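Local coordinates for 6-carboxyhexanoate--CoA ligase (Aquifex aeolicus, PDB 5TVA), which belongs to the BioW family of ligases and is modelled here with adenosine monophosphate and coenzyme A bound, at residues S66-R77 with Y199-E207. Residues are numbered along the deposited sequence; the frame is centred on the assembly and turned at random.
Sequences STYSFKSPEEAR and YVRITPLKE
R77 reaches back from the first turns of its helix to grip one backbone oxygen side-on: NE and NH2 each stand 2.9 Å from L205 O. Its chain runs extended from CG to NE, with chi2 at 177° and chi3 at 175°, which carries the guanidinium edge to that carbonyl while R77 CG lies 3.8 Å from L205 CD2. The same methyl also touches A76, and A76 CB meets I202 CG2 at 3.7 Å, filling the angle between helix and sheet. P73, just past the N-cap S72, meets E207 OE2 with CG and CD, both at 3.4 Å, the two side chains crossing at about a right angle, and its CA sends a CH...O contact to P204 O, the carbonyl that A76 CB also abuts. P204 follows a cis peptide bond, where the chain leaves its strand. Upstream, S66-S69 belongs to strand 65-69, outermost in a mixed sheet, and pairs in parallel with Y199-T203 of strand 198-203; hydrogen bonds such as R201 N to S66 O, 2.9 Å, join them. One face carries T67 and R201 side by side. A bend at chi3 (43°) turns R201 so that its NH1 makes a weak hydrogen bond, 3.3 Å, to T67 OG1. On the other face the Y68 ring has V200 CG1 obliquely against it, 3.7 Å from CD2. Past the strand, F70 joins Y68 in meeting the ring of F79, farther along helix 73-85.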
loop_
_atom_site.group_PDB
_atom_site.type_symbol
_atom_site.label_atom_id
_atom_site.label_comp_id
_atom_site.label_asym_id
_atom_site.label_seq_id
_atom_site.Cartn_x
_atom_site.Cartn_y
_atom_site.Cartn_z
ATOM N N SER A 66 -7.663 10.276 9.481
ATOM C CA SER A 66 -7.242 10.973 10.689
ATOM C C SER A 66 -5.726 10.919 10.771
ATOM O O SER A 66 -5.066 10.145 10.064
ATOM C CB SER A 66 -7.867 10.373 11.955
ATOM O OG SER A 66 -7.380 9.062 12.199
ATOM N N THR A 67 -5.184 11.741 11.667
ATOM C CA THR A 67 -3.759 12.036 11.703
ATOM C C THR A 67 -3.293 12.145 13.150
ATOM O O THR A 67 -3.969 12.766 13.974
ATOM C CB THR A 67 -3.479 13.340 10.942
ATOM O OG1 THR A 67 -3.964 13.209 9.594
ATOM C CG2 THR A 67 -1.993 13.666 10.944
ATOM N N TYR A 68 -2.138 11.542 13.457
ATOM C CA TYR A 68 -1.635 11.508 14.823
ATOM C C TYR A 68 -0.121 11.651 14.837
ATOM O O TYR A 68 0.581 11.034 14.026
ATOM C CB TYR A 68 -2.050 10.212 15.538
ATOM C CG TYR A 68 -3.542 10.124 15.743
ATOM C CD1 TYR A 68 -4.144 10.677 16.869
ATOM C CD2 TYR A 68 -4.356 9.535 14.784
ATOM C CE1 TYR A 68 -5.513 10.618 17.051
ATOM C CE2 TYR A 68 -5.732 9.473 14.952
ATOM C CZ TYR A 68 -6.305 10.009 16.092
ATOM O OH TYR A 68 -7.672 9.946 16.268
ATOM N N SER A 69 0.368 12.469 15.776
ATOM C CA SER A 69 1.786 12.758 15.936
ATOM C C SER A 69 2.267 12.309 17.312
ATOM O O SER A 69 1.537 12.369 18.305
ATOM C CB SER A 69 2.064 14.258 15.749
ATOM O OG SER A 69 1.303 14.789 14.666
ATOM N N PHE A 70 3.509 11.853 17.359
ATOM C CA PHE A 70 4.094 11.296 18.566
ATOM C C PHE A 70 5.546 11.735 18.624
ATOM O O PHE A 70 6.096 12.278 17.661
ATOM C CB PHE A 70 3.972 9.760 18.599
ATOM C CG PHE A 70 2.557 9.289 18.685
ATOM C CD1 PHE A 70 1.920 9.197 19.910
ATOM C CD2 PHE A 70 1.839 9.006 17.536
ATOM C CE1 PHE A 70 0.600 8.800 19.995
ATOM C CE2 PHE A 70 0.515 8.615 17.611
ATOM C CZ PHE A 70 -0.107 8.516 18.842
ATOM N N LYS A 71 6.175 11.499 19.766
ATOM C CA LYS A 71 7.513 12.008 19.996
ATOM C C LYS A 71 8.587 10.928 19.977
ATOM O O LYS A 71 9.775 11.259 20.083
ATOM C CB LYS A 71 7.532 12.794 21.316
ATOM C CG LYS A 71 6.500 13.939 21.334
ATOM C CD LYS A 71 6.451 14.650 19.983
ATOM C CE LYS A 71 5.214 15.496 19.822
ATOM N NZ LYS A 71 4.082 14.731 19.207
ATOM N N SER A 72 8.210 9.659 19.820
ATOM C CA SER A 72 9.174 8.590 19.586
ATOM C C SER A 72 8.511 7.479 18.779
ATOM O O SER A 72 7.291 7.297 18.869
ATOM C CB SER A 72 9.732 8.027 20.903
ATOM O OG SER A 72 8.722 7.380 21.657
ATOM N N PRO A 73 9.276 6.739 17.971
ATOM C CA PRO A 73 8.682 5.591 17.260
ATOM C C PRO A 73 8.064 4.553 18.184
ATOM O O PRO A 73 7.046 3.947 17.818
ATOM C CB PRO A 73 9.867 5.020 16.469
ATOM C CG PRO A 73 10.777 6.208 16.257
ATOM C CD PRO A 73 10.650 7.030 17.520
ATOM N N GLU A 74 8.641 4.335 19.371
ATOM C CA GLU A 74 8.046 3.406 20.329
ATOM C C GLU A 74 6.629 3.825 20.693
ATOM O O GLU A 74 5.754 2.974 20.899
ATOM C CB GLU A 74 8.909 3.299 21.591
ATOM C CG GLU A 74 10.382 2.924 21.374
ATOM C CD GLU A 74 11.211 3.993 20.660
ATOM O OE1 GLU A 74 10.743 5.145 20.531
ATOM O OE2 GLU A 74 12.336 3.673 20.215
ATOM N N GLU A 75 6.382 5.132 20.777
ATOM C CA GLU A 75 5.052 5.624 21.113
ATOM C C GLU A 75 4.116 5.559 19.919
ATOM O O GLU A 75 2.907 5.348 20.078
ATOM C CB GLU A 75 5.144 7.057 21.629
ATOM C CG GLU A 75 5.862 7.179 22.963
ATOM C CD GLU A 75 6.151 8.618 23.336
ATOM O OE1 GLU A 75 6.659 9.374 22.469
ATOM O OE2 GLU A 75 5.856 8.992 24.495
ATOM N N ALA A 76 4.657 5.768 18.718
ATOM C CA ALA A 76 3.844 5.672 17.516
ATOM C C ALA A 76 3.446 4.225 17.246
ATOM O O ALA A 76 2.299 3.945 16.877
ATOM C CB ALA A 76 4.608 6.266 16.333
ATOM N N ARG A 77 4.378 3.295 17.453
ATOM C CA ARG A 77 4.075 1.881 17.299
ATOM C C ARG A 77 3.159 1.381 18.408
ATOM O O ARG A 77 2.335 0.489 18.176
ATOM C CB ARG A 77 5.374 1.082 17.259
ATOM C CG ARG A 77 6.303 1.536 16.154
ATOM C CD ARG A 77 7.611 0.775 16.165
ATOM N NE ARG A 77 8.440 1.145 15.023
ATOM C CZ ARG A 77 9.718 0.801 14.889
ATOM N NH1 ARG A 77 10.310 0.089 15.833
ATOM N NH2 ARG A 77 10.404 1.175 13.822
ATOM N N TYR A 199 -8.547 5.392 7.834
ATOM C CA TYR A 199 -7.153 5.511 7.416
ATOM C C TYR A 199 -6.456 6.416 8.428
ATOM O O TYR A 199 -6.780 7.608 8.540
ATOM C CB TYR A 199 -7.076 6.053 5.988
ATOM C CG TYR A 199 -5.679 6.288 5.435
ATOM C CD1 TYR A 199 -4.930 5.237 4.924
ATOM C CD2 TYR A 199 -5.121 7.569 5.401
ATOM C CE1 TYR A 199 -3.656 5.441 4.401
ATOM C CE2 TYR A 199 -3.839 7.782 4.880
ATOM C CZ TYR A 199 -3.116 6.715 4.377
ATOM O OH TYR A 199 -1.841 6.891 3.855
ATOM N N VAL A 200 -5.510 5.847 9.171
ATOM C CA VAL A 200 -4.968 6.479 10.369
ATOM C C VAL A 200 -3.487 6.749 10.130
ATOM O O VAL A 200 -2.661 5.834 10.173
ATOM C CB VAL A 200 -5.199 5.618 11.617
ATOM C CG1 VAL A 200 -4.827 6.386 12.857
ATOM C CG2 VAL A 200 -6.660 5.219 11.689
ATOM N N ARG A 201 -3.142 8.016 9.882
ATOM C CA ARG A 201 -1.766 8.393 9.575
ATOM C C ARG A 201 -1.003 8.661 10.863
ATOM O O ARG A 201 -1.511 9.333 11.760
ATOM C CB ARG A 201 -1.763 9.620 8.670
ATOM C CG ARG A 201 -2.959 9.614 7.716
ATOM C CD ARG A 201 -2.983 10.824 6.821
ATOM N NE ARG A 201 -1.651 11.116 6.313
ATOM C CZ ARG A 201 -1.020 12.268 6.520
ATOM N NH1 ARG A 201 -1.622 13.228 7.212
ATOM N NH2 ARG A 201 0.196 12.459 6.019
ATOM N N ILE A 202 0.204 8.111 10.972
ATOM C CA ILE A 202 0.881 8.038 12.260
ATOM C C ILE A 202 2.364 8.346 12.078
ATOM O O ILE A 202 3.063 7.629 11.351
ATOM C CB ILE A 202 0.690 6.663 12.915
ATOM C CG1 ILE A 202 -0.777 6.496 13.325
ATOM C CG2 ILE A 202 1.643 6.489 14.090
ATOM C CD1 ILE A 202 -1.166 5.080 13.704
ATOM N N THR A 203 2.843 9.402 12.750
ATOM C CA THR A 203 4.249 9.839 12.672
ATOM C C THR A 203 4.875 9.970 14.061
ATOM O O THR A 203 4.240 10.497 14.978
ATOM C CB THR A 203 4.391 11.209 11.964
ATOM O OG1 THR A 203 3.295 11.407 11.062
ATOM C CG2 THR A 203 5.700 11.294 11.194
ATOM N N PRO A 204 6.120 9.491 14.228
ATOM C CA PRO A 204 6.871 8.703 13.252
ATOM C C PRO A 204 6.949 7.222 13.630
ATOM O O PRO A 204 7.146 6.886 14.800
ATOM C CB PRO A 204 8.256 9.345 13.303
ATOM C CG PRO A 204 8.398 9.738 14.766
ATOM C CD PRO A 204 6.997 9.987 15.307
ATOM N N LEU A 205 6.808 6.342 12.644
ATOM C CA LEU A 205 6.911 4.911 12.893
ATOM C C LEU A 205 8.334 4.379 12.718
ATOM O O LEU A 205 8.563 3.176 12.911
ATOM C CB LEU A 205 5.919 4.153 11.997
ATOM C CG LEU A 205 4.446 4.277 12.417
ATOM C CD1 LEU A 205 3.476 3.777 11.345
ATOM C CD2 LEU A 205 4.239 3.506 13.706
ATOM N N LYS A 206 9.295 5.244 12.385
ATOM C CA LYS A 206 10.707 4.881 12.452
ATOM C C LYS A 206 11.542 6.140 12.624
ATOM O O LYS A 206 11.094 7.259 12.344
ATOM C CB LYS A 206 11.173 4.127 11.205
ATOM C CG LYS A 206 11.182 4.980 9.949
ATOM C CD LYS A 206 11.896 4.285 8.816
ATOM C CE LYS A 206 11.535 4.913 7.495
ATOM N NZ LYS A 206 12.202 4.189 6.389
ATOM N N GLU A 207 12.780 5.928 13.065
ATOM C CA GLU A 207 13.760 7.002 13.108
ATOM C C GLU A 207 14.167 7.403 11.698
ATOM O O GLU A 207 14.374 6.550 10.832
ATOM C CB GLU A 207 14.989 6.571 13.902
ATOM C CG GLU A 207 15.394 7.575 14.974
ATOM C CD GLU A 207 14.285 7.843 15.965
ATOM O OE1 GLU A 207 13.694 8.951 15.908
ATOM O OE2 GLU A 207 14.012 6.938 16.794
#